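Local coordinates for Glyco_hydro_cc domain-containing protein (Trichoderma gamsii, PDB 6UBD) that probably binds beta-1,3-glucan oligosaccharides, as a subgroup VII member of glycoside hydrolase family 128, at residues Q222-I227 / S250-V255; D226-F231 / Q266-A271; F202-D207 / Q217-Q222. One frame throughout, in Å; residues are numbered along the deposited sequence.

Contact 1: residues Q222-I227 / S250-V255; sequences QWISDI and SVWPPV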
loop_
_atom_site.group_PDB
_atom_site.type_symbol
_atom_site.label_atom_id
_atom_site.label_comp_id
_atom_site.label_asym_id
_atom_site.label_seq_id
_atom_site.Cartn_x
_atom_site.Cartn_y
_atom_site.Cartn_z
ATOM N N GLN A 222 15.474 -7.387 -12.627
ATOM C CA GLN A 222 14.824 -8.682 -12.842
ATOM C C GLN A 222 13.693 -8.887 -11.795
ATOM O O GLN A 222 12.655 -9.455 -12.165
ATOM C CB GLN A 222 15.870 -9.799 -12.738
ATOM C CG GLN A 222 15.301 -11.129 -13.183
ATOM C CD GLN A 222 14.986 -11.192 -14.668
ATOM O OE1 GLN A 222 15.844 -10.932 -15.542
ATOM N NE2 GLN A 222 13.732 -11.463 -14.999
ATOM N N TRP A 223 13.992 -8.548 -10.549
ATOM C CA TRP A 223 12.955 -8.669 -9.452
ATOM C C TRP A 223 11.672 -7.859 -9.766
ATOM O O TRP A 223 10.533 -8.379 -9.616
ATOM C CB TRP A 223 13.649 -8.250 -8.156
ATOM C CG TRP A 223 12.831 -8.511 -6.905
ATOM C CD1 TRP A 223 13.021 -9.554 -6.032
ATOM C CD2 TRP A 223 11.823 -7.655 -6.322
ATOM N NE1 TRP A 223 12.155 -9.430 -4.951
ATOM C CE2 TRP A 223 11.458 -8.262 -5.102
ATOM C CE3 TRP A 223 11.268 -6.420 -6.669
ATOM C CZ2 TRP A 223 10.506 -7.686 -4.241
ATOM C CZ3 TRP A 223 10.297 -5.875 -5.836
ATOM C CH2 TRP A 223 9.926 -6.499 -4.642
ATOM N N ILE A 224 11.856 -6.634 -10.247
ATOM C CA ILE A 224 10.722 -5.774 -10.655
ATOM C C ILE A 224 9.936 -6.444 -11.792
ATOM O O ILE A 224 8.682 -6.473 -11.786
ATOM C CB ILE A 224 11.160 -4.336 -10.947
ATOM C CG1 ILE A 224 11.722 -3.653 -9.686
ATOM C CG2 ILE A 224 10.009 -3.600 -11.591
ATOM C CD1 ILE A 224 12.487 -2.367 -9.954
ATOM N N SER A 225 10.688 -6.879 -12.826
ATOM C CA SER A 225 10.002 -7.499 -13.979
ATOM C C SER A 225 9.185 -8.715 -13.523
ATOM O O SER A 225 8.039 -8.946 -13.913
ATOM C CB SER A 225 11.022 -7.865 -15.034
ATOM O OG SER A 225 10.441 -8.490 -16.185
ATOM N N ASP A 226 9.854 -9.568 -12.754
ATOM C CA ASP A 226 9.236 -10.829 -12.268
ATOM C C ASP A 226 8.018 -10.552 -11.353
ATOM O O ASP A 226 6.992 -11.250 -11.508
ATOM C CB ASP A 226 10.276 -11.676 -11.523
ATOM C CG ASP A 226 11.343 -12.350 -12.362
ATOM O OD1 ASP A 226 11.193 -12.365 -13.602
ATOM O OD2 ASP A 226 12.335 -12.805 -11.738
ATOM N N ILE A 227 8.141 -9.571 -10.444
ATOM C CA ILE A 227 7.038 -9.333 -9.483
ATOM C C ILE A 227 5.811 -8.753 -10.172
ATOM O O ILE A 227 4.640 -9.132 -9.824
ATOM C CB ILE A 227 7.497 -8.471 -8.280
ATOM C CG1 ILE A 227 6.694 -8.911 -7.050
ATOM C CG2 ILE A 227 7.424 -6.970 -8.505
ATOM C CD1 ILE A 227 7.008 -8.217 -5.759
ATOM N N SER A 250 20.029 3.512 -1.799
ATOM C CA SER A 250 20.232 4.506 -2.871
ATOM C C SER A 250 19.812 3.977 -4.259
ATOM O O SER A 250 19.701 4.792 -5.194
ATOM C CB SER A 250 21.656 4.976 -2.889
ATOM O OG SER A 250 22.503 3.941 -3.355
ATOM N N VAL A 251 19.592 2.659 -4.397
ATOM C CA VAL A 251 19.345 2.033 -5.721
ATOM C C VAL A 251 17.825 1.857 -5.990
ATOM O O VAL A 251 17.392 2.163 -7.139
ATOM C CB VAL A 251 20.132 0.710 -5.819
ATOM C CG1 VAL A 251 20.030 0.151 -7.227
ATOM C CG2 VAL A 251 21.610 0.925 -5.457
ATOM N N TRP A 252 17.050 1.464 -4.989
ATOM C CA TRP A 252 15.582 1.316 -5.139
ATOM C C TRP A 252 14.873 2.620 -5.516
ATOM O O TRP A 252 13.873 2.560 -6.268
ATOM C CB TRP A 252 15.014 0.701 -3.821
ATOM C CG TRP A 252 13.549 0.445 -3.933
ATOM C CD1 TRP A 252 12.531 1.251 -3.474
ATOM C CD2 TRP A 252 12.902 -0.593 -4.683
ATOM N NE1 TRP A 252 11.337 0.779 -3.918
ATOM C CE2 TRP A 252 11.514 -0.326 -4.700
ATOM C CE3 TRP A 252 13.370 -1.698 -5.404
ATOM C CZ2 TRP A 252 10.613 -1.157 -5.356
ATOM C CZ3 TRP A 252 12.496 -2.513 -6.069
ATOM C CH2 TRP A 252 11.108 -2.241 -6.065
ATOM N N PRO A 253 15.284 3.809 -5.035
ATOM C CA PRO A 253 14.482 5.015 -5.337
ATOM C C PRO A 253 14.192 5.158 -6.830
ATOM O O PRO A 253 15.115 5.008 -7.648
ATOM C CB PRO A 253 15.338 6.198 -4.835
ATOM C CG PRO A 253 16.030 5.592 -3.681
ATOM C CD PRO A 253 16.372 4.155 -4.085
ATOM N N PRO A 254 12.920 5.452 -7.231
ATOM C CA PRO A 254 12.591 5.448 -8.670
ATOM C C PRO A 254 13.012 6.739 -9.397
ATOM O O PRO A 254 12.804 6.744 -10.636
ATOM C CB PRO A 254 11.076 5.256 -8.635
ATOM C CG PRO A 254 10.669 5.925 -7.334
ATOM C CD PRO A 254 11.751 5.563 -6.345
ATOM N N VAL A 255 13.557 7.741 -8.706
ATOM C CA VAL A 255 14.007 9.027 -9.318
ATOM C C VAL A 255 15.457 9.276 -8.870
ATOM O O VAL A 255 15.791 9.090 -7.703
ATOM C CB VAL A 255 13.102 10.208 -8.897
ATOM C CG1 VAL A 255 13.547 11.492 -9.610
ATOM C CG2 VAL A 255 11.651 9.963 -9.213
#

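Contact 2: residues D226-F231 / Q266-A271; sequences DIVDLF and QAYLNA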
loop_
_atom_site.group_PDB
_atom_site.type_symbol
_atom_site.label_atom_id
_atom_site.label_comp_id
_atom_site.label_asym_id
_atom_site.label_seq_id
_atom_site.Cartn_x
_atom_site.Cartn_y
_atom_site.Cartn_z
ATOM N N ASP A 226 9.854 -9.568 -12.754
ATOM C CA ASP A 226 9.236 -10.829 -12.268
ATOM C C ASP A 226 8.018 -10.552 -11.353
ATOM O O ASP A 226 6.992 -11.250 -11.508
ATOM C CB ASP A 226 10.276 -11.676 -11.523
ATOM C CG ASP A 226 11.343 -12.350 -12.362
ATOM O OD1 ASP A 226 11.193 -12.365 -13.602
ATOM O OD2 ASP A 226 12.335 -12.805 -11.738
ATOM N N ILE A 227 8.141 -9.571 -10.444
ATOM C CA ILE A 227 7.038 -9.333 -9.483
ATOM C C ILE A 227 5.811 -8.753 -10.172
ATOM O O ILE A 227 4.640 -9.132 -9.824
ATOM C CB ILE A 227 7.497 -8.471 -8.280
ATOM C CG1 ILE A 227 6.694 -8.911 -7.050
ATOM C CG2 ILE A 227 7.424 -6.970 -8.505
ATOM C CD1 ILE A 227 7.008 -8.217 -5.759
ATOM N N VAL A 228 5.945 -7.892 -11.166
ATOM C CA VAL A 228 4.797 -7.348 -11.908
ATOM C C VAL A 228 4.126 -8.507 -12.652
ATOM O O VAL A 228 2.888 -8.630 -12.647
ATOM C CB VAL A 228 5.203 -6.181 -12.803
ATOM C CG1 VAL A 228 4.119 -5.812 -13.771
ATOM C CG2 VAL A 228 5.598 -4.970 -11.936
ATOM N N ASP A 229 4.939 -9.364 -13.289
ATOM C CA ASP A 229 4.307 -10.488 -14.002
ATOM C C ASP A 229 3.521 -11.365 -13.007
ATOM O O ASP A 229 2.440 -11.870 -13.356
ATOM C CB ASP A 229 5.362 -11.304 -14.775
ATOM C CG ASP A 229 5.962 -10.642 -16.007
ATOM O OD1 ASP A 229 5.314 -9.682 -16.523
ATOM O OD2 ASP A 229 7.071 -11.118 -16.473
ATOM N N LEU A 230 4.143 -11.661 -11.878
ATOM C CA LEU A 230 3.504 -12.543 -10.856
ATOM C C LEU A 230 2.179 -11.901 -10.382
ATOM O O LEU A 230 1.141 -12.588 -10.361
ATOM C CB LEU A 230 4.474 -12.794 -9.708
ATOM C CG LEU A 230 4.070 -13.816 -8.594
ATOM C CD1 LEU A 230 5.344 -14.201 -7.819
ATOM C CD2 LEU A 230 3.041 -13.320 -7.629
ATOM N N PHE A 231 2.242 -10.620 -10.034
ATOM C CA PHE A 231 1.007 -9.920 -9.538
ATOM C C PHE A 231 -0.069 -9.927 -10.628
ATOM O O PHE A 231 -1.249 -10.158 -10.320
ATOM C CB PHE A 231 1.344 -8.465 -9.153
ATOM C CG PHE A 231 2.192 -8.270 -7.908
ATOM C CD1 PHE A 231 2.257 -9.189 -6.870
ATOM C CD2 PHE A 231 2.928 -7.098 -7.753
ATOM C CE1 PHE A 231 3.024 -8.948 -5.731
ATOM C CE2 PHE A 231 3.658 -6.839 -6.592
ATOM C CZ PHE A 231 3.653 -7.763 -5.552
ATOM N N GLN A 266 12.637 3.080 -14.243
ATOM C CA GLN A 266 12.454 2.631 -15.648
ATOM C C GLN A 266 12.058 1.147 -15.666
ATOM O O GLN A 266 11.263 0.749 -16.502
ATOM C CB GLN A 266 13.755 2.807 -16.437
ATOM C CG GLN A 266 14.152 4.264 -16.748
ATOM C CD GLN A 266 15.594 4.425 -17.162
ATOM O OE1 GLN A 266 16.372 5.220 -16.608
ATOM N NE2 GLN A 266 15.937 3.633 -18.168
ATOM N N ALA A 267 12.621 0.308 -14.792
ATOM C CA ALA A 267 12.224 -1.120 -14.806
ATOM C C ALA A 267 10.705 -1.234 -14.492
ATOM O O ALA A 267 10.001 -1.980 -15.087
ATOM C CB ALA A 267 13.046 -1.880 -13.804
ATOM N N TYR A 268 10.210 -0.463 -13.515
ATOM C CA TYR A 268 8.753 -0.464 -13.206
ATOM C C TYR A 268 7.962 0.042 -14.393
ATOM O O TYR A 268 6.969 -0.619 -14.792
ATOM C CB TYR A 268 8.441 0.303 -11.920
ATOM C CG TYR A 268 7.004 0.126 -11.390
ATOM C CD1 TYR A 268 6.536 -1.156 -11.061
ATOM C CD2 TYR A 268 6.134 1.202 -11.226
ATOM C CE1 TYR A 268 5.259 -1.308 -10.514
ATOM C CE2 TYR A 268 4.859 1.058 -10.670
ATOM C CZ TYR A 268 4.429 -0.211 -10.325
ATOM O OH TYR A 268 3.196 -0.360 -9.700
ATOM N N LEU A 269 8.388 1.173 -14.984
ATOM C CA LEU A 269 7.662 1.736 -16.162
ATOM C C LEU A 269 7.537 0.677 -17.251
ATOM O O LEU A 269 6.441 0.461 -17.850
ATOM C CB LEU A 269 8.424 2.950 -16.689
ATOM C CG LEU A 269 7.895 3.592 -17.969
ATOM C CD1 LEU A 269 6.552 4.150 -17.774
ATOM C CD2 LEU A 269 8.870 4.667 -18.476
ATOM N N ASN A 270 8.643 0.023 -17.583
ATOM C CA ASN A 270 8.638 -0.948 -18.697
ATOM C C ASN A 270 7.783 -2.176 -18.396
ATOM O O ASN A 270 7.138 -2.686 -19.232
ATOM C CB ASN A 270 10.068 -1.301 -19.141
ATOM C CG ASN A 270 10.818 -0.102 -19.741
ATOM O OD1 ASN A 270 10.210 0.926 -20.153
ATOM N ND2 ASN A 270 12.121 -0.162 -19.583
ATOM N N ALA A 271 7.719 -2.596 -17.141
ATOM C CA ALA A 271 6.910 -3.778 -16.686
ATOM C C ALA A 271 5.424 -3.430 -16.762
ATOM O O ALA A 271 4.657 -4.186 -17.390
ATOM C CB ALA A 271 7.336 -4.222 -15.304
#

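Contact 3: residues F202-D207 / Q217-Q222; sequences FACVFD and QNQINQ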
loop_
_atom_site.group_PDB
_atom_site.type_symbol
_atom_site.label_atom_id
_atom_site.label_comp_id
_atom_site.label_asym_id
_atom_site.label_seq_id
_atom_site.Cartn_x
_atom_site.Cartn_y
_atom_site.Cartn_z
ATOM N N PHE A 202 5.649 -2.288 -1.955
ATOM C CA PHE A 202 6.645 -3.385 -2.200
ATOM C C PHE A 202 8.001 -2.786 -2.567
ATOM O O PHE A 202 8.103 -1.680 -3.118
ATOM C CB PHE A 202 6.127 -4.434 -3.206
ATOM C CG PHE A 202 6.094 -3.922 -4.650
ATOM C CD1 PHE A 202 7.254 -3.907 -5.438
ATOM C CD2 PHE A 202 4.909 -3.502 -5.229
ATOM C CE1 PHE A 202 7.198 -3.416 -6.737
ATOM C CE2 PHE A 202 4.875 -2.981 -6.530
ATOM C CZ PHE A 202 6.020 -2.955 -7.283
ATOM N N ALA A 203 9.025 -3.521 -2.133
ATOM C CA ALA A 203 10.425 -3.194 -2.522
ATOM C C ALA A 203 11.274 -4.427 -2.293
ATOM O O ALA A 203 10.995 -5.332 -1.475
ATOM C CB ALA A 203 11.036 -2.068 -1.700
ATOM N N CYS A 204 12.398 -4.515 -3.039
ATOM C CA CYS A 204 13.389 -5.626 -2.952
ATOM C C CYS A 204 14.281 -5.379 -1.722
ATOM O O CYS A 204 15.043 -4.390 -1.678
ATOM C CB CYS A 204 14.224 -5.666 -4.226
ATOM S SG CYS A 204 15.360 -7.076 -4.398
ATOM N N VAL A 205 14.146 -6.248 -0.728
ATOM C CA VAL A 205 14.853 -6.155 0.583
ATOM C C VAL A 205 15.201 -7.571 1.031
ATOM O O VAL A 205 14.400 -8.502 0.938
ATOM C CB VAL A 205 14.006 -5.459 1.658
ATOM C CG1 VAL A 205 14.799 -5.317 2.964
ATOM C CG2 VAL A 205 13.435 -4.136 1.203
ATOM N N PHE A 206 16.441 -7.701 1.505
ATOM C CA PHE A 206 16.919 -8.883 2.289
ATOM C C PHE A 206 16.359 -8.724 3.707
ATOM O O PHE A 206 17.054 -8.231 4.640
ATOM C CB PHE A 206 18.449 -8.982 2.202
ATOM C CG PHE A 206 18.997 -9.308 0.853
ATOM C CD1 PHE A 206 19.029 -10.605 0.341
ATOM C CD2 PHE A 206 19.418 -8.276 0.007
ATOM C CE1 PHE A 206 19.567 -10.848 -0.923
ATOM C CE2 PHE A 206 19.925 -8.517 -1.240
ATOM C CZ PHE A 206 19.963 -9.802 -1.718
ATOM N N ASP A 207 15.079 -9.017 3.868
ATOM C CA ASP A 207 14.344 -8.647 5.079
ATOM C C ASP A 207 14.886 -9.372 6.307
ATOM O O ASP A 207 14.930 -8.745 7.386
ATOM C CB ASP A 207 12.864 -8.922 4.938
ATOM C CG ASP A 207 12.401 -10.333 4.642
ATOM O OD1 ASP A 207 12.981 -10.964 3.749
ATOM O OD2 ASP A 207 11.373 -10.743 5.263
ATOM N N GLN A 217 21.789 -3.463 -9.194
ATOM C CA GLN A 217 20.832 -2.975 -10.191
ATOM C C GLN A 217 20.299 -4.102 -11.076
ATOM O O GLN A 217 19.088 -4.113 -11.423
ATOM C CB GLN A 217 21.384 -1.834 -11.016
ATOM C CG GLN A 217 20.321 -1.121 -11.854
ATOM C CD GLN A 217 19.349 -0.303 -11.018
ATOM O OE1 GLN A 217 19.783 0.725 -10.442
ATOM N NE2 GLN A 217 18.069 -0.731 -10.990
ATOM N N ASN A 218 21.200 -4.994 -11.526
ATOM C CA ASN A 218 20.716 -6.095 -12.387
ATOM C C ASN A 218 19.656 -6.950 -11.690
ATOM O O ASN A 218 18.674 -7.310 -12.317
ATOM C CB ASN A 218 21.969 -6.886 -12.841
ATOM C CG ASN A 218 21.655 -8.056 -13.780
ATOM O OD1 ASN A 218 21.398 -7.803 -14.966
ATOM N ND2 ASN A 218 21.667 -9.305 -13.306
ATOM N N GLN A 219 19.991 -7.369 -10.474
ATOM C CA GLN A 219 19.014 -8.179 -9.672
ATOM C C GLN A 219 17.684 -7.413 -9.470
ATOM O O GLN A 219 16.606 -8.064 -9.586
ATOM C CB GLN A 219 19.639 -8.566 -8.330
ATOM C CG GLN A 219 18.685 -9.393 -7.409
ATOM C CD GLN A 219 18.764 -8.998 -5.939
ATOM O OE1 GLN A 219 19.374 -7.982 -5.580
ATOM N NE2 GLN A 219 18.084 -9.738 -5.050
ATOM N N ILE A 220 17.794 -6.117 -9.138
ATOM C CA ILE A 220 16.567 -5.298 -8.872
ATOM C C ILE A 220 15.713 -5.240 -10.129
ATOM O O ILE A 220 14.476 -5.404 -10.116
ATOM C CB ILE A 220 16.960 -3.905 -8.337
ATOM C CG1 ILE A 220 17.439 -3.987 -6.882
ATOM C CG2 ILE A 220 15.784 -2.941 -8.478
ATOM C CD1 ILE A 220 18.202 -2.785 -6.458
ATOM N N ASN A 221 16.372 -5.008 -11.302
ATOM C CA ASN A 221 15.602 -4.916 -12.570
ATOM C C ASN A 221 14.845 -6.231 -12.852
ATOM O O ASN A 221 13.678 -6.199 -13.287
ATOM C CB ASN A 221 16.529 -4.567 -13.752
ATOM C CG ASN A 221 17.110 -3.152 -13.708
ATOM O OD1 ASN A 221 16.667 -2.322 -12.898
ATOM N ND2 ASN A 221 18.100 -2.909 -14.600
ATOM N N GLN A 222 15.474 -7.387 -12.627
ATOM C CA GLN A 222 14.824 -8.682 -12.842
ATOM C C GLN A 222 13.693 -8.887 -11.795
ATOM O O GLN A 222 12.655 -9.455 -12.165
ATOM C CB GLN A 222 15.870 -9.799 -12.738
ATOM C CG GLN A 222 15.301 -11.129 -13.183
ATOM C CD GLN A 222 14.986 -11.192 -14.668
ATOM O OE1 GLN A 222 15.844 -10.932 -15.542
ATOM N NE2 GLN A 222 13.732 -11.463 -14.999
#

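Contact 1: residues Q222-I227 / S250-V255
Trp223 and Ile224, neighbours on helix 217-233, both meet the six-membered ring at the far end of the Trp252 side chain, the residue itself sitting in the loop between strand 237-243 and helix 263-273. CZ3 of Trp223 comes within 3.7 Å of CH2 of Trp252, and the two six-membered rings lie almost perpendicular, their planes at 88° and their centroids 5.8 Å apart. Ile224 adds its longer branch: CG1 is 3.9 Å from CZ3 of Trp252, and CD1 lies equally close to that atom. That branch stands beside the backbone N (chi1 -63°) and extends nearly straight from there, which carries CD1 to the outer end of the indole. With an alanine here, CG1 and CD1 are gone, and a gap would probably open beside CZ3 and CH2 of Trp252, leaving the indole freer to shift.

One shell out, Trp252 is fixed by NE1 bonding to Thr243 O and by its ring stacking on Tyr242. On the helix, away from the indoles, Gln222 NE2 bonds Asp226 OD1 at 3.0 Å. Across the contact itself there is no hydrogen bond, so shape and burial must hold it, while the indole N-H of Trp252 finds its acceptor on the strand side.

Contact 2: residues D226-F231 / Q266-A271
Val228 and Ala271 meet where the last two helices of the chain, 217-233 and 263-273, pack side by side on the outside of the (beta/alpha)8 barrel expected of a GH128 protein. Their alpha carbons are 6.3 Å apart, the nearest such pair between residues 226-231 and 266-271, and a short residue makes this possible: the methyl CB of Ala271 sits 3.8 Å from Val228 CB. Both methyls of the valine straddle that CB, CG1 and CG2 each lying 3.9 Å from Ala271 CB, so the branched side chain fits over the alanine like a fork.

The second partner of Val228 is Tyr268, one turn before Ala271. CG2 of Val228, beside its backbone N because CG1 takes the position anti to it (chi1 168°), is turned to the phenol ring and touches CE1 at 3.9 Å. The valine and tyrosine side chains cross at about a right angle. No hydrogen bond links the two helices here; the polar end of Tyr268 is satisfied by Gly36 O, on the first strand of the barrel, which holds the hydroxyl end of the ring on the barrel side. Within helix 217-233, CG1 of Ile227 lies over one face of the Phe231 ring, 3.5 Å above its plane.

Beneath the pair runs strand 237-243, whose Tyr240 touches Val228, Tyr268 and the Phe231 ring. Trp46 of helix 43-46 meets Tyr268 edge-to-face, and on the other flank of helix 217-233 Ile227 and Leu230 lean on helix 179-193.

Contact 3: residues F202-D207 / Q217-Q222
The Phe206 ring and the side-chain amide of Gln219 approach from opposite directions, the ring from the end of strand 197-206 and the amide from the first turn of helix 217-233. Their planes are 31° apart and the approach is oblique: NE2 of Gln219 stands 3.8 Å from CZ of Phe206, at the far end of the ring. The same nitrogen lies 3.9 Å from SG of Cys204, so it touches both the phenyl and the sulfur, which lie roughly at right angles as seen from it, with no hydrogen bond to either. Gln219 starts out anti to its own backbone nitrogen; its first bond already points at the strand, and the bend at chi2 (-140°) sets NE2 beside the ring and the sulfur.

Cys204 points at the helix, and its sulfur is also in loose apolar contact with Ile220 CG1 at 4.5 Å. That sulfur is tied to Cys214 in a disulfide, so the covalent link between the strand and the chain leading into the helix lies just where the glutamine arrives. Phe206 is the centre of an inverse gamma turn that ends the strand, while the amide N-H of Gln219 in the helix backbone is taken by Asp216 OD1. On another side of the helix, Gln217 NE2 bonds Asn221 OD1 at 2.9 Å, from well above the carbonyl plane, and also bonds Ser264 OG.

The axes of residues 202-206 and 217-222 pass 9.6 Å apart at 136°, running roughly antiparallel. Strand 197-206, helix 217-233 and then the adjacent parallel strand 237-243 make a beta-alpha-beta crossover, the repeating unit of a (beta/alpha)8 barrel, here with a disulfide-bonded hairpin in its strand-to-helix loop.

All three contacts involve helix 217-233, each using a successive, overlapping part of it. Contact 3 comes first along the chain and ties the start of the helix to strand 197-206; contact 1 shares Gln222 with it, and Asp226 and Ile227 with contact 2, as the helix goes on to meet the loop at 250-255 and then helix 263-273. Centres of contacts 1 and 3 are about 6 Å apart, those of 1 and 2 about 8 Å, and those of 2 and 3 about 11 Å. They join without a break: the Trp252 ring lies against the strand backbone at Phe202 and Ala203, and the Phe202 ring touches Tyr268, Ile227 and Phe231. Together they join the helix to its neighbours on one side of the barrel expected for this family.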